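PDB 4ZO4: dephospho-CoA kinase from Campylobacter jejuni subsp. jejuni serotype O:2, which probably catalyses the last step of coenzyme A biosynthesis, the ATP-dependent phosphorylation of the 3'-hydroxyl of dephospho-CoA. Local coordinates for residues G29-A39 against K112-F122; E89-I100 against F122-L130. All coordinates share one frame; numbering follows the deposited sequence.

In the fold
From the N terminus the chain forms central strand 7-12 and helix 15-27, then edge strand 31-34, which runs straight into helix 35-45. Contact 1 sets residues 29-39 beside 112-122 and so closes a long, largely helical excursion, with strand 114-117 lying between 31-34 and 7-12 in the parallel sheet. Contact 2 brings the loop 122-130 back onto helix 82-109, the last helix of that excursion. The two contacts cross, because residues 89-100 lie inside the loop that contact 1 closes and 122-130 run on beyond it. Phe122 belongs to both, Ala35 and Ile38 pack on Ile100, and each contact also touches the second subunit.

Contact 1: residues G29-A39 against K112-F122; sequences GFKSISADKIA and KAFFVEIPLFF
Four backbone hydrogen bonds join strand 31-34 to strand 114-117: Phe115 N to Lys31 O (2.8 Å), Ile33 N to Phe115 O (2.9 Å), Glu117 N to Ile33 O (2.9 Å) and, where the first strand turns into helix 35-45, Ala35 N to Glu117 O. The strands run parallel at 18°, pairing Ser32 with Phe115 and Ile33 with Val116. Before the pair, Lys112 stretches its extended chain across Phe30, placing NZ over one ring face in a cation-pi contact, 4.5 Å from the ring centroid; the same NZ lies close enough for a hydrogen bond to Gly29 O, on the Schellman glycine ending helix 15-27, though the modelled separation is too short to be trusted. Ala113 O meets the Phe30 ring at its edge. Within the chain this is one edge of the parallel sheet of a P-loop kinase, strand order 2-3-1-4-5. Glu117, its CG anti to the backbone N (chi1 167°), extends toward Lys18 of the predicted ATP site, a long, weak ion pair. Apolar contacts follow along the pair and beyond it. Ile33 and Val116 lie side by side, CD1 to CG2 3.9 Å, on the sheet face covered by helix 82-109. Ala35 CB sits over one face of the Phe122 ring, 4.1 Å from its centroid, and Ala39 CB comes to the ring's edge. Ser34 N-caps helix 35-45, its OG accepting a weak bond from Lys37 N.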
loop_
_atom_site.group_PDB
_atom_site.type_symbol
_atom_site.label_atom_id
_atom_site.label_comp_id
_atom_site.label_asym_id
_atom_site.label_seq_id
_atom_site.Cartn_x
_atom_site.Cartn_y
_atom_site.Cartn_z
ATOM N N GLY A 29 -3.735 -26.653 -32.104
ATOM C CA GLY A 29 -2.736 -26.087 -33.008
ATOM C C GLY A 29 -2.507 -24.588 -32.919
ATOM O O GLY A 29 -1.877 -24.010 -33.810
ATOM N N PHE A 30 -3.001 -23.935 -31.864
ATOM C CA PHE A 30 -2.796 -22.483 -31.732
ATOM C C PHE A 30 -1.602 -22.173 -30.846
ATOM O O PHE A 30 -1.319 -22.920 -29.908
ATOM C CB PHE A 30 -4.041 -21.813 -31.184
ATOM C CG PHE A 30 -5.207 -21.855 -32.128
ATOM C CD1 PHE A 30 -5.454 -20.786 -32.987
ATOM C CD2 PHE A 30 -6.064 -22.956 -32.156
ATOM C CE1 PHE A 30 -6.525 -20.810 -33.860
ATOM C CE2 PHE A 30 -7.142 -22.987 -33.031
ATOM C CZ PHE A 30 -7.372 -21.910 -33.883
ATOM N N LYS A 31 -0.917 -21.070 -31.164
ATOM C CA LYS A 31 0.301 -20.622 -30.447
ATOM C C LYS A 31 0.002 -19.990 -29.083
ATOM O O LYS A 31 -0.820 -19.088 -28.990
ATOM C CB LYS A 31 1.050 -19.560 -31.275
ATOM C CG LYS A 31 1.514 -19.994 -32.667
ATOM C CD LYS A 31 2.845 -20.745 -32.625
ATOM C CE LYS A 31 3.609 -20.619 -33.932
ATOM N NZ LYS A 31 5.006 -21.132 -33.834
ATOM N N SER A 32 0.692 -20.434 -28.040
ATOM C CA SER A 32 0.664 -19.729 -26.752
ATOM C C SER A 32 2.052 -19.330 -26.291
ATOM O O SER A 32 3.024 -20.045 -26.532
ATOM C CB SER A 32 0.077 -20.608 -25.666
ATOM O OG SER A 32 0.984 -21.659 -25.366
ATOM N N ILE A 33 2.140 -18.197 -25.606
ATOM C CA ILE A 33 3.364 -17.850 -24.836
ATOM C C ILE A 33 3.016 -17.801 -23.358
ATOM O O ILE A 33 1.879 -17.512 -22.985
ATOM C CB ILE A 33 4.007 -16.524 -25.294
ATOM C CG1 ILE A 33 3.082 -15.335 -25.034
ATOM C CG2 ILE A 33 4.344 -16.601 -26.777
ATOM C CD1 ILE A 33 3.510 -14.069 -25.741
ATOM N N SER A 34 3.966 -18.134 -22.510
ATOM C CA SER A 34 3.710 -18.071 -21.054
ATOM C C SER A 34 4.303 -16.809 -20.429
ATOM O O SER A 34 5.485 -16.509 -20.627
ATOM C CB SER A 34 4.259 -19.300 -20.353
ATOM O OG SER A 34 4.141 -19.170 -18.946
ATOM N N ALA A 35 3.482 -16.077 -19.671
ATOM C CA ALA A 35 3.933 -14.838 -19.006
ATOM C C ALA A 35 4.933 -15.170 -17.918
ATOM O O ALA A 35 5.991 -14.556 -17.875
ATOM C CB ALA A 35 2.770 -14.042 -18.439
ATOM N N ASP A 36 4.645 -16.173 -17.094
ATOM C CA ASP A 36 5.592 -16.574 -16.033
ATOM C C ASP A 36 6.893 -17.135 -16.548
ATOM O O ASP A 36 7.917 -16.988 -15.891
ATOM C CB ASP A 36 4.984 -17.592 -15.079
ATOM C CG ASP A 36 4.006 -16.968 -14.138
ATOM O OD1 ASP A 36 3.785 -15.736 -14.257
ATOM O OD2 ASP A 36 3.464 -17.693 -13.270
ATOM N N LYS A 37 6.884 -17.782 -17.703
ATOM C CA LYS A 37 8.131 -18.325 -18.219
ATOM C C LYS A 37 8.989 -17.132 -18.635
ATOM O O LYS A 37 10.111 -16.967 -18.157
ATOM C CB LYS A 37 7.874 -19.310 -19.369
ATOM C CG LYS A 37 7.162 -20.591 -18.932
ATOM C CD LYS A 37 8.142 -21.649 -18.407
ATOM C CE LYS A 37 7.470 -22.999 -18.115
ATOM N NZ LYS A 37 7.228 -23.219 -16.651
ATOM N N ILE A 38 8.428 -16.258 -19.466
ATOM C CA ILE A 38 9.107 -15.004 -19.804
ATOM C C ILE A 38 9.646 -14.290 -18.542
ATOM O O ILE A 38 10.797 -13.838 -18.512
ATOM C CB ILE A 38 8.188 -14.053 -20.569
ATOM C CG1 ILE A 38 7.888 -14.608 -21.952
ATOM C CG2 ILE A 38 8.856 -12.717 -20.760
ATOM C CD1 ILE A 38 6.660 -14.005 -22.622
ATOM N N ALA A 39 8.817 -14.211 -17.508
ATOM C CA ALA A 39 9.224 -13.583 -16.254
ATOM C C ALA A 39 10.430 -14.262 -15.606
ATOM O O ALA A 39 11.360 -13.596 -15.145
ATOM C CB ALA A 39 8.056 -13.530 -15.284
ATOM N N LYS A 112 -2.361 -15.479 -37.307
ATOM C CA LYS A 112 -3.158 -16.550 -36.733
ATOM C C LYS A 112 -3.395 -16.225 -35.246
ATOM O O LYS A 112 -2.533 -15.633 -34.600
ATOM C CB LYS A 112 -2.435 -17.886 -36.906
ATOM C CG LYS A 112 -3.300 -19.098 -36.610
ATOM C CD LYS A 112 -2.470 -20.337 -36.299
ATOM C CE LYS A 112 -3.314 -21.373 -35.569
ATOM N NZ LYS A 112 -2.727 -22.735 -35.622
ATOM N N ALA A 113 -4.569 -16.585 -34.721
ATOM C CA ALA A 113 -4.896 -16.358 -33.314
ATOM C C ALA A 113 -3.891 -17.040 -32.420
ATOM O O ALA A 113 -3.436 -18.165 -32.741
ATOM C CB ALA A 113 -6.287 -16.861 -32.982
ATOM N N PHE A 114 -3.560 -16.347 -31.316
ATOM C CA PHE A 114 -2.621 -16.821 -30.297
ATOM C C PHE A 114 -3.021 -16.390 -28.861
ATOM O O PHE A 114 -3.761 -15.417 -28.657
ATOM C CB PHE A 114 -1.181 -16.372 -30.626
ATOM C CG PHE A 114 -0.944 -14.887 -30.490
ATOM C CD1 PHE A 114 -0.352 -14.361 -29.346
ATOM C CD2 PHE A 114 -1.290 -14.012 -31.521
ATOM C CE1 PHE A 114 -0.132 -12.994 -29.227
ATOM C CE2 PHE A 114 -1.070 -12.641 -31.409
ATOM C CZ PHE A 114 -0.488 -12.132 -30.258
ATOM N N PHE A 115 -2.496 -17.131 -27.883
ATOM C CA PHE A 115 -2.874 -17.011 -26.480
ATOM C C PHE A 115 -1.675 -16.740 -25.544
ATOM O O PHE A 115 -0.708 -17.506 -25.485
ATOM C CB PHE A 115 -3.645 -18.276 -26.059
ATOM C CG PHE A 115 -4.956 -18.442 -26.795
ATOM C CD1 PHE A 115 -6.056 -17.672 -26.444
ATOM C CD2 PHE A 115 -5.076 -19.326 -27.870
ATOM C CE1 PHE A 115 -7.255 -17.779 -27.128
ATOM C CE2 PHE A 115 -6.276 -19.432 -28.565
ATOM C CZ PHE A 115 -7.368 -18.656 -28.187
ATOM N N VAL A 116 -1.739 -15.620 -24.839
ATOM C CA VAL A 116 -0.754 -15.266 -23.818
ATOM C C VAL A 116 -1.297 -15.782 -22.500
ATOM O O VAL A 116 -2.226 -15.210 -21.904
ATOM C CB VAL A 116 -0.565 -13.728 -23.711
ATOM C CG1 VAL A 116 0.479 -13.379 -22.677
ATOM C CG2 VAL A 116 -0.202 -13.111 -25.064
ATOM N N GLU A 117 -0.763 -16.894 -22.047
ATOM C CA GLU A 117 -1.140 -17.361 -20.728
ATOM C C GLU A 117 -0.631 -16.332 -19.713
ATOM O O GLU A 117 0.517 -15.887 -19.815
ATOM C CB GLU A 117 -0.532 -18.744 -20.474
ATOM C CG GLU A 117 -0.606 -19.174 -19.022
ATOM C CD GLU A 117 -0.317 -20.646 -18.835
ATOM O OE1 GLU A 117 0.273 -21.266 -19.748
ATOM O OE2 GLU A 117 -0.685 -21.171 -17.760
ATOM N N ILE A 118 -1.460 -15.947 -18.744
ATOM C CA ILE A 118 -1.036 -14.928 -17.757
ATOM C C ILE A 118 -1.734 -15.069 -16.399
ATOM O O ILE A 118 -2.950 -15.212 -16.343
ATOM C CB ILE A 118 -1.249 -13.512 -18.334
ATOM C CG1 ILE A 118 -0.658 -12.433 -17.427
ATOM C CG2 ILE A 118 -2.715 -13.228 -18.571
ATOM C CD1 ILE A 118 -0.692 -11.037 -18.019
ATOM N N PRO A 119 -0.968 -15.062 -15.292
ATOM C CA PRO A 119 -1.570 -15.006 -13.942
ATOM C C PRO A 119 -2.464 -13.810 -13.729
ATOM O O PRO A 119 -2.106 -12.694 -14.078
ATOM C CB PRO A 119 -0.374 -14.912 -13.005
ATOM C CG PRO A 119 0.816 -15.395 -13.785
ATOM C CD PRO A 119 0.491 -15.254 -15.246
ATOM N N LEU A 120 -3.631 -14.052 -13.155
ATOM C CA LEU A 120 -4.685 -13.046 -13.110
ATOM C C LEU A 120 -4.179 -11.706 -12.617
ATOM O O LEU A 120 -4.533 -10.696 -13.205
ATOM C CB LEU A 120 -5.882 -13.535 -12.276
ATOM C CG LEU A 120 -7.132 -12.647 -12.148
ATOM C CD1 LEU A 120 -7.687 -12.238 -13.502
ATOM C CD2 LEU A 120 -8.217 -13.333 -11.332
ATOM N N PHE A 121 -3.370 -11.677 -11.549
ATOM C CA PHE A 121 -2.906 -10.384 -10.995
ATOM C C PHE A 121 -1.462 -10.046 -11.374
ATOM O O PHE A 121 -0.669 -9.667 -10.545
ATOM C CB PHE A 121 -3.106 -10.340 -9.478
ATOM C CG PHE A 121 -4.535 -10.489 -9.055
ATOM C CD1 PHE A 121 -5.082 -11.752 -8.853
ATOM C CD2 PHE A 121 -5.332 -9.366 -8.857
ATOM C CE1 PHE A 121 -6.395 -11.895 -8.470
ATOM C CE2 PHE A 121 -6.646 -9.504 -8.481
ATOM C CZ PHE A 121 -7.182 -10.773 -8.292
ATOM N N PHE A 122 -1.141 -10.147 -12.654
ATOM C CA PHE A 122 0.216 -9.988 -13.143
ATOM C C PHE A 122 0.457 -8.536 -13.203
ATOM O O PHE A 122 -0.455 -7.779 -13.460
ATOM C CB PHE A 122 0.339 -10.544 -14.555
ATOM C CG PHE A 122 1.724 -10.969 -14.946
ATOM C CD1 PHE A 122 2.317 -10.445 -16.064
ATOM C CD2 PHE A 122 2.403 -11.940 -14.220
ATOM C CE1 PHE A 122 3.566 -10.868 -16.455
ATOM C CE2 PHE A 122 3.667 -12.358 -14.591
ATOM C CZ PHE A 122 4.248 -11.817 -15.712
#

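Contact 2: residues E89-I100 against F122-L130; sequences ENFTHPKIRAKI and FESGAYENL
Arg97 bends at chi2 (90°) and lays its side chain along the loop: CD passes 3.1 Å from Ser124 O, and NH1 comes to rest over one face of the Tyr127 ring, 3.6 Å from CD1. The cation-pi contact is off-centre, with Arg97 CZ 4.8 Å from the centroid of the Tyr127 ring. Leu130 lies over a face of the guanidinium, and Gly125 CA is close to NH1. Ser124 fits against the turn of helix 82-109 that carries His93 and Ile96. Its OG, beside the backbone N (chi1 -64°), lies 3.2 Å from His93 CA and 3.3 Å from Ile96 CD1, and is hydrogen-bonded to Asn80 of the second subunit. In this kinase fold the loop leads from strand 114-117 to strand 132-136, and it rests on the helix beside a kink at 94-95, where the proline at 94 has no N-H to give. His93 NE2 donates to Glu123 OE1 in a nearly straight bond (160° at the hydrogen), whose modelled length is doubtful. Ring and carboxylate stand nearly perpendicular, while Glu89 O lies over a face of the imidazole. Glu89 and Glu123 bring their OE2 atoms within 4.3 Å, a pairing probably eased by Lys85 of the second subunit, which forms salt bridges to both. Farther along the helix, Ile100 CD1 touches Phe122 CE1 (3.7 Å), and Ile100 CG2 meets Tyr127 CE1.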
loop_
_atom_site.group_PDB
_atom_site.type_symbol
_atom_site.label_atom_id
_atom_site.label_comp_id
_atom_site.label_asym_id
_atom_site.label_seq_id
_atom_site.Cartn_x
_atom_site.Cartn_y
_atom_site.Cartn_z
ATOM N N GLU A 89 10.631 -5.128 -8.257
ATOM C CA GLU A 89 9.487 -4.736 -9.063
ATOM C C GLU A 89 9.902 -3.744 -10.147
ATOM O O GLU A 89 9.604 -3.967 -11.305
ATOM C CB GLU A 89 8.374 -4.138 -8.206
ATOM C CG GLU A 89 7.664 -5.148 -7.300
ATOM C CD GLU A 89 6.900 -4.497 -6.130
ATOM O OE1 GLU A 89 6.929 -3.237 -5.984
ATOM O OE2 GLU A 89 6.280 -5.241 -5.323
ATOM N N ASN A 90 10.618 -2.680 -9.798
ATOM C CA ASN A 90 10.955 -1.663 -10.777
ATOM C C ASN A 90 12.030 -2.157 -11.716
ATOM O O ASN A 90 12.113 -1.772 -12.888
ATOM C CB ASN A 90 11.395 -0.384 -10.090
ATOM C CG ASN A 90 11.905 0.643 -11.068
ATOM O OD1 ASN A 90 11.128 1.306 -11.739
ATOM N ND2 ASN A 90 13.217 0.776 -11.157
ATOM N N PHE A 91 12.852 -3.056 -11.227
ATOM C CA PHE A 91 13.826 -3.686 -12.114
ATOM C C PHE A 91 13.201 -4.520 -13.214
ATOM O O PHE A 91 13.674 -4.465 -14.337
ATOM C CB PHE A 91 14.757 -4.575 -11.319
ATOM C CG PHE A 91 15.963 -5.005 -12.079
ATOM C CD1 PHE A 91 17.006 -4.127 -12.316
ATOM C CD2 PHE A 91 16.075 -6.301 -12.522
ATOM C CE1 PHE A 91 18.145 -4.548 -13.009
ATOM C CE2 PHE A 91 17.186 -6.734 -13.215
ATOM C CZ PHE A 91 18.231 -5.866 -13.444
ATOM N N THR A 92 12.175 -5.313 -12.875
ATOM C CA THR A 92 11.686 -6.384 -13.746
ATOM C C THR A 92 10.541 -5.938 -14.642
ATOM O O THR A 92 10.471 -6.302 -15.794
ATOM C CB THR A 92 11.160 -7.569 -12.919
ATOM O OG1 THR A 92 10.239 -7.102 -11.934
ATOM C CG2 THR A 92 12.278 -8.276 -12.219
ATOM N N HIS A 93 9.630 -5.150 -14.087
ATOM C CA HIS A 93 8.436 -4.726 -14.793
ATOM C C HIS A 93 8.673 -4.262 -16.233
ATOM O O HIS A 93 8.029 -4.779 -17.144
ATOM C CB HIS A 93 7.668 -3.650 -14.020
ATOM C CG HIS A 93 6.984 -4.142 -12.781
ATOM N ND1 HIS A 93 6.381 -3.287 -11.875
ATOM C CD2 HIS A 93 6.805 -5.391 -12.291
ATOM C CE1 HIS A 93 5.835 -3.998 -10.902
ATOM N NE2 HIS A 93 6.095 -5.274 -11.117
ATOM N N PRO A 94 9.554 -3.270 -16.455
ATOM C CA PRO A 94 9.720 -2.868 -17.870
ATOM C C PRO A 94 10.363 -3.961 -18.766
ATOM O O PRO A 94 10.073 -4.037 -19.973
ATOM C CB PRO A 94 10.601 -1.638 -17.779
ATOM C CG PRO A 94 11.294 -1.736 -16.432
ATOM C CD PRO A 94 10.325 -2.416 -15.532
ATOM N N LYS A 95 11.190 -4.816 -18.180
ATOM C CA LYS A 95 11.827 -5.920 -18.910
ATOM C C LYS A 95 10.845 -7.007 -19.265
ATOM O O LYS A 95 10.926 -7.608 -20.352
ATOM C CB LYS A 95 12.954 -6.540 -18.084
ATOM C CG LYS A 95 14.175 -5.672 -18.030
ATOM C CD LYS A 95 15.116 -6.109 -16.921
ATOM C CE LYS A 95 16.329 -5.186 -16.775
ATOM N NZ LYS A 95 16.076 -4.004 -15.885
ATOM N N ILE A 96 9.917 -7.268 -18.353
ATOM C CA ILE A 96 8.868 -8.253 -18.632
ATOM C C ILE A 96 7.904 -7.695 -19.708
ATOM O O ILE A 96 7.616 -8.364 -20.716
ATOM C CB ILE A 96 8.128 -8.699 -17.352
ATOM C CG1 ILE A 96 9.094 -9.206 -16.251
ATOM C CG2 ILE A 96 7.235 -9.859 -17.693
ATOM C CD1 ILE A 96 8.504 -9.318 -14.847
ATOM N N ARG A 97 7.467 -6.453 -19.502
ATOM C CA ARG A 97 6.585 -5.731 -20.405
ATOM C C ARG A 97 7.085 -5.658 -21.855
ATOM O O ARG A 97 6.302 -5.781 -22.786
ATOM C CB ARG A 97 6.379 -4.320 -19.860
ATOM C CG ARG A 97 5.533 -3.367 -20.707
ATOM C CD ARG A 97 4.050 -3.434 -20.359
ATOM N NE ARG A 97 3.225 -2.653 -21.284
ATOM C CZ ARG A 97 1.900 -2.737 -21.375
ATOM N NH1 ARG A 97 1.214 -3.578 -20.603
ATOM N NH2 ARG A 97 1.252 -1.977 -22.251
ATOM N N ALA A 98 8.376 -5.470 -22.065
ATOM C CA ALA A 98 8.910 -5.331 -23.439
ATOM C C ALA A 98 9.170 -6.674 -24.081
ATOM O O ALA A 98 9.063 -6.799 -25.301
ATOM C CB ALA A 98 10.184 -4.489 -23.448
ATOM N N LYS A 99 9.534 -7.669 -23.275
ATOM C CA LYS A 99 9.664 -9.042 -23.764
ATOM C C LYS A 99 8.303 -9.713 -24.027
ATOM O O LYS A 99 8.160 -10.506 -24.936
ATOM C CB LYS A 99 10.468 -9.884 -22.791
ATOM C CG LYS A 99 10.710 -11.294 -23.285
ATOM C CD LYS A 99 12.139 -11.786 -23.085
ATOM C CE LYS A 99 13.026 -11.389 -24.264
ATOM N NZ LYS A 99 13.872 -12.522 -24.742
ATOM N N ILE A 100 7.292 -9.407 -23.244
ATOM C CA ILE A 100 5.988 -9.934 -23.574
ATOM C C ILE A 100 5.500 -9.281 -24.860
ATOM O O ILE A 100 4.980 -9.961 -25.712
ATOM C CB ILE A 100 4.987 -9.737 -22.426
ATOM C CG1 ILE A 100 5.232 -10.818 -21.359
ATOM C CG2 ILE A 100 3.561 -9.831 -22.939
ATOM C CD1 ILE A 100 4.407 -10.656 -20.093
ATOM N N PHE A 122 -1.141 -10.147 -12.654
ATOM C CA PHE A 122 0.216 -9.988 -13.143
ATOM C C PHE A 122 0.457 -8.536 -13.203
ATOM O O PHE A 122 -0.455 -7.779 -13.460
ATOM C CB PHE A 122 0.339 -10.544 -14.555
ATOM C CG PHE A 122 1.724 -10.969 -14.946
ATOM C CD1 PHE A 122 2.317 -10.445 -16.064
ATOM C CD2 PHE A 122 2.403 -11.940 -14.220
ATOM C CE1 PHE A 122 3.566 -10.868 -16.455
ATOM C CE2 PHE A 122 3.667 -12.358 -14.591
ATOM C CZ PHE A 122 4.248 -11.817 -15.712
ATOM N N GLU A 123 1.716 -8.158 -13.047
ATOM C CA GLU A 123 2.076 -6.816 -12.685
ATOM C C GLU A 123 2.523 -5.914 -13.825
ATOM O O GLU A 123 2.122 -4.747 -13.893
ATOM C CB GLU A 123 3.196 -6.881 -11.648
ATOM C CG GLU A 123 2.728 -7.195 -10.241
ATOM C CD GLU A 123 3.820 -7.018 -9.192
ATOM O OE1 GLU A 123 5.010 -6.835 -9.555
ATOM O OE2 GLU A 123 3.491 -7.066 -7.992
ATOM N N SER A 124 3.365 -6.428 -14.704
ATOM C CA SER A 124 4.261 -5.542 -15.469
ATOM C C SER A 124 3.641 -4.558 -16.482
ATOM O O SER A 124 4.353 -3.979 -17.301
ATOM C CB SER A 124 5.356 -6.374 -16.116
ATOM O OG SER A 124 6.146 -6.953 -15.088
ATOM N N GLY A 125 2.333 -4.337 -16.397
ATOM C CA GLY A 125 1.659 -3.331 -17.203
ATOM C C GLY A 125 0.174 -3.612 -17.237
ATOM O O GLY A 125 -0.292 -4.608 -16.659
ATOM N N ALA A 126 -0.566 -2.725 -17.901
ATOM C CA ALA A 126 -2.006 -2.894 -18.113
ATOM C C ALA A 126 -2.232 -3.518 -19.487
ATOM O O ALA A 126 -2.265 -2.819 -20.506
ATOM C CB ALA A 126 -2.722 -1.559 -17.997
ATOM N N TYR A 127 -2.393 -4.840 -19.503
ATOM C CA TYR A 127 -2.441 -5.616 -20.748
ATOM C C TYR A 127 -3.826 -5.691 -21.403
ATOM O O TYR A 127 -3.977 -6.321 -22.447
ATOM C CB TYR A 127 -1.917 -7.035 -20.482
ATOM C CG TYR A 127 -0.458 -7.084 -20.030
ATOM C CD1 TYR A 127 0.585 -7.076 -20.960
ATOM C CD2 TYR A 127 -0.122 -7.146 -18.666
ATOM C CE1 TYR A 127 1.911 -7.131 -20.553
ATOM C CE2 TYR A 127 1.208 -7.186 -18.244
ATOM C CZ TYR A 127 2.217 -7.185 -19.193
ATOM O OH TYR A 127 3.527 -7.232 -18.796
ATOM N N GLU A 128 -4.824 -5.031 -20.821
ATOM C CA GLU A 128 -6.204 -5.114 -21.332
ATOM C C GLU A 128 -6.360 -4.422 -22.694
ATOM O O GLU A 128 -7.258 -4.753 -23.475
ATOM C CB GLU A 128 -7.219 -4.500 -20.353
ATOM C CG GLU A 128 -6.933 -4.685 -18.862
ATOM C CD GLU A 128 -6.404 -3.425 -18.189
ATOM O OE1 GLU A 128 -7.013 -2.345 -18.367
ATOM O OE2 GLU A 128 -5.387 -3.520 -17.467
ATOM N N ASN A 129 -5.473 -3.473 -22.962
ATOM C CA ASN A 129 -5.576 -2.598 -24.115
ATOM C C ASN A 129 -4.881 -3.189 -25.327
ATOM O O ASN A 129 -5.026 -2.673 -26.441
ATOM C CB ASN A 129 -4.932 -1.249 -23.793
ATOM C CG ASN A 129 -5.208 -0.806 -22.377
ATOM O OD1 ASN A 129 -4.311 -0.831 -21.528
ATOM N ND2 ASN A 129 -6.461 -0.442 -22.096
ATOM N N LEU A 130 -4.119 -4.261 -25.105
ATOM C CA LEU A 130 -3.345 -4.894 -26.164
ATOM C C LEU A 130 -4.201 -5.862 -26.978
ATOM O O LEU A 130 -3.986 -6.003 -28.176
ATOM C CB LEU A 130 -2.128 -5.632 -25.587
ATOM C CG LEU A 130 -1.269 -4.828 -24.616
ATOM C CD1 LEU A 130 0.025 -5.550 -24.260
ATOM C CD2 LEU A 130 -0.978 -3.450 -25.191
#